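Local coordinates for protein induced by osmotic stress (Scheffersomyces stipitis, PDB 5YWN) that probably reduces carbonyl compounds such as haloketones to alcohols with NADPH, as a short-chain reductase of the dihydroflavonol-4-reductase subfamily, at residues D90-I95 and L150-S155; I97-G102 and F164-F169; V127-P132 and T189-Y194. The protein carries 1 engineered substitution. All blocks are in the same frame, centred on the assembly; numbering follows the deposited sequence.

Contact 1 (D90-I95 and L150-S155); sequences DTEKEI and LSYEQS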
loop_
_atom_site.group_PDB
_atom_site.type_symbol
_atom_site.label_atom_id
_atom_site.label_comp_id
_atom_site.label_asym_id
_atom_site.label_seq_id
_atom_site.Cartn_x
_atom_site.Cartn_y
_atom_site.Cartn_z
ATOM N N ASP A 90 -7.407 20.749 -6.398
ATOM C CA ASP A 90 -8.646 20.548 -5.686
ATOM C C ASP A 90 -8.539 19.249 -4.884
ATOM O O ASP A 90 -8.540 18.194 -5.441
ATOM C CB ASP A 90 -9.760 20.470 -6.710
ATOM C CG ASP A 90 -11.132 20.481 -6.114
ATOM O OD1 ASP A 90 -11.485 19.660 -5.300
ATOM O OD2 ASP A 90 -11.893 21.337 -6.486
ATOM N N THR A 91 -8.475 19.356 -3.579
ATOM C CA THR A 91 -8.351 18.199 -2.746
ATOM C C THR A 91 -9.508 17.254 -2.855
ATOM O O THR A 91 -9.316 16.097 -2.731
ATOM C CB THR A 91 -8.146 18.516 -1.268
ATOM O OG1 THR A 91 -9.161 19.383 -0.833
ATOM C CG2 THR A 91 -6.812 19.104 -1.041
ATOM N N GLU A 92 -10.702 17.764 -2.987
ATOM C CA GLU A 92 -11.851 16.921 -3.154
ATOM C C GLU A 92 -11.918 16.130 -4.478
ATOM O O GLU A 92 -12.094 14.963 -4.476
ATOM C CB GLU A 92 -13.107 17.763 -2.980
ATOM C CG GLU A 92 -14.302 17.025 -2.473
ATOM C CD GLU A 92 -15.413 17.922 -1.993
ATOM O OE1 GLU A 92 -16.114 17.537 -1.084
ATOM O OE2 GLU A 92 -15.617 18.980 -2.562
ATOM N N LYS A 93 -11.764 16.811 -5.590
ATOM C CA LYS A 93 -11.807 16.171 -6.861
ATOM C C LYS A 93 -10.660 15.206 -7.083
ATOM O O LYS A 93 -10.830 14.237 -7.706
ATOM C CB LYS A 93 -11.884 17.167 -7.986
ATOM C CG LYS A 93 -13.016 18.144 -7.893
ATOM C CD LYS A 93 -13.440 18.580 -9.286
ATOM C CE LYS A 93 -14.630 19.539 -9.280
ATOM N NZ LYS A 93 -15.435 19.421 -10.529
ATOM N N GLU A 94 -9.496 15.548 -6.593
ATOM C CA GLU A 94 -8.337 14.779 -6.847
ATOM C C GLU A 94 -7.895 13.787 -5.792
ATOM O O GLU A 94 -7.134 12.922 -6.079
ATOM C CB GLU A 94 -7.181 15.696 -7.206
ATOM C CG GLU A 94 -7.429 16.618 -8.373
ATOM C CD GLU A 94 -6.228 17.487 -8.666
ATOM O OE1 GLU A 94 -6.305 18.709 -8.534
ATOM O OE2 GLU A 94 -5.207 16.916 -8.986
ATOM N N ILE A 95 -8.353 13.942 -4.584
ATOM C CA ILE A 95 -7.968 13.017 -3.566
ATOM C C ILE A 95 -9.163 12.324 -2.907
ATOM O O ILE A 95 -9.261 11.172 -2.929
ATOM C CB ILE A 95 -7.095 13.720 -2.520
ATOM C CG1 ILE A 95 -5.801 14.214 -3.139
ATOM C CG2 ILE A 95 -6.821 12.814 -1.349
ATOM C CD1 ILE A 95 -4.957 15.059 -2.250
ATOM N N LEU A 150 -9.999 12.738 12.360
ATOM C CA LEU A 150 -10.085 13.815 11.414
ATOM C C LEU A 150 -11.424 13.882 10.733
ATOM O O LEU A 150 -11.925 12.913 10.291
ATOM C CB LEU A 150 -9.046 13.665 10.353
ATOM C CG LEU A 150 -8.751 14.815 9.414
ATOM C CD1 LEU A 150 -8.068 15.934 10.163
ATOM C CD2 LEU A 150 -7.820 14.278 8.374
ATOM N N SER A 151 -11.954 15.080 10.660
ATOM C CA SER A 151 -13.189 15.376 9.970
ATOM C C SER A 151 -13.028 15.561 8.483
ATOM O O SER A 151 -12.009 15.937 8.043
ATOM C CB SER A 151 -13.845 16.590 10.586
ATOM O OG SER A 151 -13.259 17.748 10.196
ATOM N N TYR A 152 -14.079 15.342 7.744
ATOM C CA TYR A 152 -14.060 15.556 6.329
ATOM C C TYR A 152 -13.769 17.031 6.007
ATOM O O TYR A 152 -13.015 17.328 5.152
ATOM C CB TYR A 152 -15.360 15.115 5.698
ATOM C CG TYR A 152 -15.379 15.098 4.182
ATOM C CD1 TYR A 152 -15.644 16.235 3.451
ATOM C CD2 TYR A 152 -15.148 13.960 3.495
ATOM C CE1 TYR A 152 -15.681 16.209 2.092
ATOM C CE2 TYR A 152 -15.188 13.928 2.134
ATOM C CZ TYR A 152 -15.441 15.064 1.432
ATOM O OH TYR A 152 -15.445 15.024 0.083
ATOM N N GLU A 153 -14.364 17.926 6.751
ATOM C CA GLU A 153 -14.126 19.335 6.554
ATOM C C GLU A 153 -12.640 19.723 6.790
ATOM O O GLU A 153 -12.067 20.418 6.011
ATOM C CB GLU A 153 -15.044 20.161 7.431
ATOM C CG GLU A 153 -14.688 21.613 7.409
ATOM C CD GLU A 153 -15.659 22.515 8.144
ATOM O OE1 GLU A 153 -15.415 23.721 8.119
ATOM O OE2 GLU A 153 -16.614 22.019 8.718
ATOM N N GLN A 154 -12.049 19.205 7.843
ATOM C CA GLN A 154 -10.644 19.396 8.107
ATOM C C GLN A 154 -9.785 18.770 7.005
ATOM O O GLN A 154 -8.792 19.289 6.624
ATOM C CB GLN A 154 -10.242 18.816 9.439
ATOM C CG GLN A 154 -10.932 19.350 10.651
ATOM C CD GLN A 154 -10.534 18.614 11.950
ATOM O OE1 GLN A 154 -10.736 17.425 12.123
ATOM N NE2 GLN A 154 -9.966 19.369 12.873
ATOM N N SER A 155 -10.205 17.624 6.532
ATOM C CA SER A 155 -9.440 16.872 5.575
ATOM C C SER A 155 -9.252 17.610 4.265
ATOM O O SER A 155 -8.276 17.461 3.656
ATOM C CB SER A 155 -9.982 15.487 5.412
ATOM O OG SER A 155 -10.961 15.476 4.491
#
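Tyr152 and Glu92 meet through a single polar link: the phenol hydroxyl donates to the carboxylate, with Tyr152 OH 2.9 Å from Glu92 OE1. The oxygen receives the proton on its anti lone pair, the one turned away from OE2, and lies at the ring's edge in the ring plane. Carboxylate and ring planes stand 47° apart, and the two side chains cross at about a right angle. Both leave the backbone with CG anti to N (chi1 -152° in Glu92, -171° in Tyr152); this places Glu92 CG 3.4 Å from Tyr152 OH, and the extended chain beyond it carries OE1 to the hydroxyl. This is where the contact is close. Tyr152 also touches Leu96 and Ile100 of helix 91-113, Ser155 packs on Leu96, and Thr91 OG1 is hydrogen-bonded to Lys156 O. Beyond the one link the contact is loose: Glu92 and Tyr152 are both partly exposed, and no other pair comes within 4.5 Å. Each segment is ordered by its own helix start. Asp90 is the N-cap of helix 91-113, its OD1 accepting from Lys93 N at 2.9 Å, while Ser151 and Gln154 form a capping box in which Ser151 N gives a bond to Gln154 OE1 of 3.0 Å. The chemistry implies a directional tie at the surface between two helix starts, made by one hydroxyl-carboxylate bond.

Contact 2 (I97-G102 and F164-F169); sequences IPAING and FGSKQF. With NAP (NADP nicotinamide-adenine-dinucleotide phosphate), chain B.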
loop_
_atom_site.group_PDB
_atom_site.type_symbol
_atom_site.label_atom_id
_atom_site.label_comp_id
_atom_site.label_asym_id
_atom_site.label_seq_id
_atom_site.Cartn_x
_atom_site.Cartn_y
_atom_site.Cartn_z
ATOM N N ILE A 97 -12.716 12.353 -3.387
ATOM C CA ILE A 97 -13.747 11.700 -4.151
ATOM C C ILE A 97 -13.321 10.393 -4.848
ATOM O O ILE A 97 -13.942 9.426 -4.662
ATOM C CB ILE A 97 -14.403 12.679 -5.123
ATOM C CG1 ILE A 97 -15.179 13.711 -4.363
ATOM C CG2 ILE A 97 -15.313 11.998 -6.098
ATOM C CD1 ILE A 97 -15.583 14.855 -5.216
ATOM N N PRO A 98 -12.199 10.349 -5.531
ATOM C CA PRO A 98 -11.763 9.092 -6.127
ATOM C C PRO A 98 -11.556 7.998 -5.112
ATOM O O PRO A 98 -11.882 6.930 -5.429
ATOM C CB PRO A 98 -10.457 9.452 -6.766
ATOM C CG PRO A 98 -10.576 10.850 -7.070
ATOM C CD PRO A 98 -11.311 11.429 -5.921
ATOM N N ALA A 99 -11.000 8.279 -3.959
ATOM C CA ALA A 99 -10.911 7.270 -2.977
ATOM C C ALA A 99 -12.267 6.816 -2.442
ATOM O O ALA A 99 -12.540 5.678 -2.420
ATOM C CB ALA A 99 -10.055 7.758 -1.846
ATOM N N ILE A 100 -13.076 7.749 -1.979
ATOM C CA ILE A 100 -14.322 7.424 -1.357
ATOM C C ILE A 100 -15.424 6.925 -2.310
ATOM O O ILE A 100 -15.951 5.903 -2.124
ATOM C CB ILE A 100 -14.846 8.631 -0.563
ATOM C CG1 ILE A 100 -13.875 9.038 0.533
ATOM C CG2 ILE A 100 -16.197 8.343 0.040
ATOM C CD1 ILE A 100 -14.167 10.387 1.076
ATOM N N ASN A 101 -15.735 7.695 -3.313
ATOM C CA ASN A 101 -16.637 7.276 -4.342
ATOM C C ASN A 101 -16.136 6.095 -5.156
ATOM O O ASN A 101 -16.846 5.194 -5.380
ATOM C CB ASN A 101 -17.036 8.432 -5.222
ATOM C CG ASN A 101 -18.092 9.306 -4.584
ATOM O OD1 ASN A 101 -18.433 9.148 -3.453
ATOM N ND2 ASN A 101 -18.575 10.218 -5.313
ATOM N N GLY A 102 -14.878 6.106 -5.498
ATOM C CA GLY A 102 -14.306 5.012 -6.212
ATOM C C GLY A 102 -14.458 3.717 -5.425
ATOM O O GLY A 102 -14.796 2.735 -5.989
ATOM N N PHE A 164 -5.174 11.614 4.271
ATOM C CA PHE A 164 -5.565 11.008 5.512
ATOM C C PHE A 164 -7.066 10.791 5.541
ATOM O O PHE A 164 -7.510 9.754 5.849
ATOM C CB PHE A 164 -5.223 11.938 6.667
ATOM C CG PHE A 164 -3.956 11.627 7.367
ATOM C CD1 PHE A 164 -2.771 12.020 6.858
ATOM C CD2 PHE A 164 -3.967 10.993 8.566
ATOM C CE1 PHE A 164 -1.615 11.759 7.513
ATOM C CE2 PHE A 164 -2.819 10.727 9.223
ATOM C CZ PHE A 164 -1.639 11.111 8.699
ATOM N N GLY A 165 -7.819 11.794 5.171
ATOM C CA GLY A 165 -9.230 11.702 5.066
ATOM C C GLY A 165 -9.698 10.719 4.029
ATOM O O GLY A 165 -10.558 9.987 4.306
ATOM N N SER A 166 -9.042 10.682 2.893
ATOM C CA SER A 166 -9.425 9.816 1.818
ATOM C C SER A 166 -9.410 8.371 2.280
ATOM O O SER A 166 -10.276 7.662 1.968
ATOM C CB SER A 166 -8.525 9.962 0.576
ATOM O OG SER A 166 -7.267 9.432 0.701
ATOM N N LYS A 167 -8.400 7.989 3.013
ATOM C CA LYS A 167 -8.312 6.661 3.526
ATOM C C LYS A 167 -9.329 6.305 4.617
ATOM O O LYS A 167 -9.962 5.326 4.539
ATOM C CB LYS A 167 -6.873 6.311 3.907
ATOM C CG LYS A 167 -5.814 6.621 2.903
ATOM C CD LYS A 167 -5.989 5.927 1.591
ATOM C CE LYS A 167 -6.099 4.462 1.759
ATOM N NZ LYS A 167 -6.048 3.743 0.488
ATOM N N GLN A 168 -9.493 7.175 5.586
ATOM C CA GLN A 168 -10.412 6.952 6.637
ATOM C C GLN A 168 -11.833 6.809 6.120
ATOM O O GLN A 168 -12.466 5.919 6.475
ATOM C CB GLN A 168 -10.368 8.127 7.606
ATOM C CG GLN A 168 -11.265 8.004 8.812
ATOM C CD GLN A 168 -11.696 9.325 9.443
ATOM O OE1 GLN A 168 -12.732 9.398 10.030
ATOM N NE2 GLN A 168 -10.882 10.334 9.334
ATOM N N PHE A 169 -12.274 7.725 5.290
ATOM C CA PHE A 169 -13.605 7.716 4.717
ATOM C C PHE A 169 -13.944 6.592 3.725
ATOM O O PHE A 169 -14.961 6.031 3.794
ATOM C CB PHE A 169 -14.055 9.108 4.281
ATOM C CG PHE A 169 -14.062 10.079 5.406
ATOM C CD1 PHE A 169 -14.971 9.980 6.391
ATOM C CD2 PHE A 169 -13.090 11.000 5.526
ATOM C CE1 PHE A 169 -14.935 10.824 7.474
ATOM C CE2 PHE A 169 -13.034 11.838 6.603
ATOM C CZ PHE A 169 -13.954 11.749 7.574
HETATM P PA NAP B . 1.319 4.389 -5.979
HETATM O O1A NAP B . 2.589 3.606 -6.214
HETATM O O2A NAP B . 1.179 5.783 -6.542
HETATM O O5B NAP B . 0.079 3.506 -6.505
HETATM C C5B NAP B . -1.164 4.126 -6.828
HETATM C C4B NAP B . -1.765 3.460 -8.060
HETATM O O4B NAP B . -3.181 3.672 -8.090
HETATM C C3B NAP B . -1.182 4.029 -9.344
HETATM O O3B NAP B . -0.511 3.010 -10.092
HETATM C C2B NAP B . -2.349 4.592 -10.130
HETATM O O2B NAP B . -2.461 3.951 -11.398
HETATM C C1B NAP B . -3.591 4.338 -9.288
HETATM N N9A NAP B . -4.251 5.626 -8.954
HETATM C C8A NAP B . -3.727 6.600 -8.186
HETATM N N7A NAP B . -4.591 7.643 -8.081
HETATM C C5A NAP B . -5.692 7.340 -8.793
HETATM C C6A NAP B . -6.982 7.997 -9.102
HETATM N N6A NAP B . -7.277 9.227 -8.615
HETATM N N1A NAP B . -7.855 7.329 -9.889
HETATM C C2A NAP B . -7.583 6.106 -10.384
HETATM N N3A NAP B . -6.430 5.457 -10.140
HETATM C C4A NAP B . -5.463 6.007 -9.367
HETATM O O3 NAP B . 1.055 4.457 -4.392
HETATM P PN NAP B . 1.512 3.246 -3.436
HETATM O O1N NAP B . 2.536 3.774 -2.460
HETATM O O2N NAP B . 1.843 2.055 -4.305
HETATM O O5D NAP B . 0.164 2.913 -2.620
HETATM C C5D NAP B . -0.621 1.770 -2.955
HETATM C C4D NAP B . -1.862 1.718 -2.072
HETATM O O4D NAP B . -1.509 1.301 -0.748
HETATM C C3D NAP B . -2.538 3.076 -1.967
HETATM O O3D NAP B . -3.853 3.033 -2.530
HETATM C C2D NAP B . -2.598 3.409 -0.490
HETATM O O2D NAP B . -3.952 3.609 -0.069
HETATM C C1D NAP B . -1.977 2.227 0.238
HETATM N N1N NAP B . -0.868 2.681 1.084
HETATM C C2N NAP B . 0.376 2.705 0.588
HETATM C C3N NAP B . 1.442 3.133 1.373
HETATM C C7N NAP B . 2.833 3.157 0.811
HETATM O O7N NAP B . 3.709 3.760 1.409
HETATM N N7N NAP B . 3.075 2.517 -0.332
HETATM C C4N NAP B . 1.208 3.537 2.679
HETATM C C5N NAP B . -0.090 3.503 3.167
HETATM C C6N NAP B . -1.119 3.066 2.342
HETATM P P2B NAP B . -1.699 4.547 -12.684
HETATM O O1X NAP B . -2.538 4.083 -13.852
HETATM O O2X NAP B . -1.716 6.039 -12.458
HETATM O O3X NAP B . -0.326 3.923 -12.617
#
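Ala99 CB packs against Ser166 CB at 3.6 Å where segments 97-102 and 164-169, on helices 91-113 and 159-181, run almost parallel, their axes 4° and 8.3 Å apart. Small residues here let the backbones approach, the CA atoms of Ala99 and Ser166 being 5.6 Å apart. Ser166 OG sits between its own backbone N and carbonyl carbon, chi1 73°, and is hydrogen-bonded to Tyr163 O one turn earlier. Next to this pair, Ile100 and Phe169 lie side by side and point the same way. Ile100 places CG1 anti to its carbonyl carbon and runs on extended, bringing CD1 to 3.5 Å from Phe169 CB; CG1 also touches that CB, at 3.8 Å. The Phe169 ring itself turns off from segment 97-102, and the CD atom of the adjacent Gln168 lies over one of its faces. Lys167 is bent at chi2 and chi3, which turns its amino group toward the nicotinamide ribose; NZ is modelled too close to O2D for that detail to be trusted, but is also hydrogen-bonded to Thr123 O. Pro98 CB lies 3.7 Å from the adenine amino nitrogen N6A. No hydrogen bond crosses between these Rossmann-fold helices: their contact is apolar packing, while Ser166 OG is satisfied within its own helix and Lys167, an NADP(+)-binding residue, faces the cofactor.

Contact 3 (V127-P132 and T189-Y194); sequences VAMSVP and TVNPVY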
loop_
_atom_site.group_PDB
_atom_site.type_symbol
_atom_site.label_atom_id
_atom_site.label_comp_id
_atom_site.label_asym_id
_atom_site.label_seq_id
_atom_site.Cartn_x
_atom_site.Cartn_y
_atom_site.Cartn_z
ATOM N N VAL A 127 -3.119 5.838 8.228
ATOM C CA VAL A 127 -3.703 7.154 8.228
ATOM C C VAL A 127 -5.204 7.143 8.466
ATOM O O VAL A 127 -5.734 8.116 8.878
ATOM C CB VAL A 127 -3.310 8.026 7.036
ATOM C CG1 VAL A 127 -1.811 8.022 6.855
ATOM C CG2 VAL A 127 -4.031 7.615 5.780
ATOM N N ALA A 128 -5.833 6.023 8.188
ATOM C CA ALA A 128 -7.213 5.774 8.543
ATOM C C ALA A 128 -7.453 5.677 10.052
ATOM O O ALA A 128 -8.505 5.865 10.488
ATOM C CB ALA A 128 -7.797 4.587 7.804
ATOM N N MET A 129 -6.423 5.341 10.779
ATOM C CA MET A 129 -6.480 5.036 12.164
ATOM C C MET A 129 -6.044 6.142 13.103
ATOM O O MET A 129 -6.133 6.022 14.268
ATOM C CB MET A 129 -5.619 3.829 12.417
ATOM C CG MET A 129 -5.838 2.671 11.489
ATOM S SD MET A 129 -4.716 1.325 11.763
ATOM C CE MET A 129 -5.759 -0.039 11.447
ATOM N N SER A 130 -5.561 7.206 12.523
ATOM C CA SER A 130 -4.832 8.211 13.210
ATOM C C SER A 130 -4.851 9.576 12.569
ATOM O O SER A 130 -5.358 9.748 11.529
ATOM C CB SER A 130 -3.400 7.777 13.320
ATOM O OG SER A 130 -2.844 8.293 14.479
ATOM N N VAL A 131 -4.193 10.506 13.239
ATOM C CA VAL A 131 -3.936 11.836 12.759
ATOM C C VAL A 131 -2.460 12.113 12.831
ATOM O O VAL A 131 -1.760 11.484 13.557
ATOM C CB VAL A 131 -4.679 12.902 13.569
ATOM C CG1 VAL A 131 -6.130 12.781 13.372
ATOM C CG2 VAL A 131 -4.353 12.780 15.030
ATOM N N PRO A 132 -1.979 13.085 12.104
ATOM C CA PRO A 132 -0.558 13.156 11.870
ATOM C C PRO A 132 0.254 13.278 13.138
ATOM O O PRO A 132 1.128 12.493 13.335
ATOM C CB PRO A 132 -0.428 14.427 11.055
ATOM C CG PRO A 132 -1.668 14.488 10.315
ATOM C CD PRO A 132 -2.698 14.005 11.238
ATOM N N THR A 189 -9.476 -5.626 5.447
ATOM C CA THR A 189 -8.632 -4.505 5.093
ATOM C C THR A 189 -7.214 -4.741 5.506
ATOM O O THR A 189 -6.959 -5.438 6.422
ATOM C CB THR A 189 -9.097 -3.120 5.657
ATOM O OG1 THR A 189 -8.815 -3.010 7.042
ATOM C CG2 THR A 189 -10.550 -2.858 5.396
ATOM N N VAL A 190 -6.312 -4.108 4.796
ATOM C CA VAL A 190 -4.922 -4.046 5.157
ATOM C C VAL A 190 -4.501 -2.586 5.386
ATOM O O VAL A 190 -4.692 -1.762 4.560
ATOM C CB VAL A 190 -4.057 -4.777 4.144
ATOM C CG1 VAL A 190 -2.603 -4.657 4.480
ATOM C CG2 VAL A 190 -4.477 -6.211 4.026
ATOM N N ASN A 191 -3.934 -2.313 6.532
ATOM C CA ASN A 191 -3.647 -0.967 6.988
ATOM C C ASN A 191 -2.130 -0.763 7.239
ATOM O O ASN A 191 -1.622 -0.928 8.303
ATOM C CB ASN A 191 -4.474 -0.607 8.230
ATOM C CG ASN A 191 -5.953 -0.696 8.001
ATOM O OD1 ASN A 191 -6.459 -1.702 7.702
ATOM N ND2 ASN A 191 -6.613 0.394 8.141
ATOM N N PRO A 192 -1.409 -0.478 6.181
ATOM C CA PRO A 192 0.034 -0.293 6.279
ATOM C C PRO A 192 0.509 1.086 6.714
ATOM O O PRO A 192 -0.117 2.056 6.494
ATOM C CB PRO A 192 0.534 -0.585 4.875
ATOM C CG PRO A 192 -0.626 -0.837 4.090
ATOM C CD PRO A 192 -1.831 -0.417 4.803
ATOM N N VAL A 193 1.703 1.083 7.271
ATOM C CA VAL A 193 2.536 2.242 7.485
ATOM C C VAL A 193 3.382 2.540 6.233
ATOM O O VAL A 193 3.066 2.073 5.188
ATOM C CB VAL A 193 3.403 2.105 8.755
ATOM C CG1 VAL A 193 2.529 1.882 9.949
ATOM C CG2 VAL A 193 4.415 1.001 8.596
ATOM N N TYR A 194 4.441 3.312 6.361
ATOM C CA TYR A 194 5.291 3.585 5.217
ATOM C C TYR A 194 5.840 2.277 4.622
ATOM O O TYR A 194 6.349 1.449 5.305
ATOM C CB TYR A 194 6.470 4.471 5.574
ATOM C CG TYR A 194 6.190 5.895 5.827
ATOM C CD1 TYR A 194 5.832 6.721 4.824
ATOM C CD2 TYR A 194 6.296 6.414 7.068
ATOM C CE1 TYR A 194 5.580 8.025 5.024
ATOM C CE2 TYR A 194 6.034 7.740 7.307
ATOM C CZ TYR A 194 5.667 8.539 6.263
ATOM O OH TYR A 194 5.436 9.846 6.455
#
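Strand 186-192 ends in segment 189-194, extended through Pro192, while segment 127-132 is an irregular loop that follows strand 119-123; both strands belong to the parallel sheet of the Rossmann-type fold, where they are neighbours. The backbones stay well apart, with the closest CA pair, Ala128 and Asn191, separated by 7.8 Å, so side chains bridge the interval. Met129 does most of this. Its CG stands anti to the carbonyl carbon and the chain bends at chi3, 144°, which lays the terminal methyl on the Asn191 side chain: Met129 CE is 3.5 Å from Asn191 CB and 3.4 Å from Asn191 ND2. The sulfur is more distant, Met129 SD lying 4.0 Å from Asn191 CB. Ala128 points its methyl the same way and only grazes the amide. Arg258 and Leu260 of strand 258-261 also touch Met129, so this side chain of the loop lies against strands 186-192 and 258-261 of the sheet. All three touching residues are buried, and the amide has polar partners to match: Asn191 ND2 gives a hydrogen bond to Glu171 OE1 of helix 159-181 and a weak one to Ser125 O. Its other end is fixed from within the strand, where Thr189 OG1 donates to Asn191 OD1 in the carbonyl plane at 2.8 Å.

In the fold
The three contacts step from the surface inward, their centres lying 20, 14 and 10 Å from the centre of the chain. Contacts 1 and 2 share helix 91-113 and have centres 8 Å apart; Leu150 O of contact 1 lies 2.9 Å from Gln168 NE2 of contact 2, a probable hydrogen bond. Contact 3, 13 Å from contact 2, joins it through helix 159-181: Lys167 CG is 3.5 Å from Val127 CG2, and Gln168 CA is 3.7 Å from Ala128 CB. Contact 2 reaches NADP directly through Pro98 and Lys167, and contact 3 through Val193, whereas in contact 1 the Glu92 side chain remains about 12 Å from the cofactor.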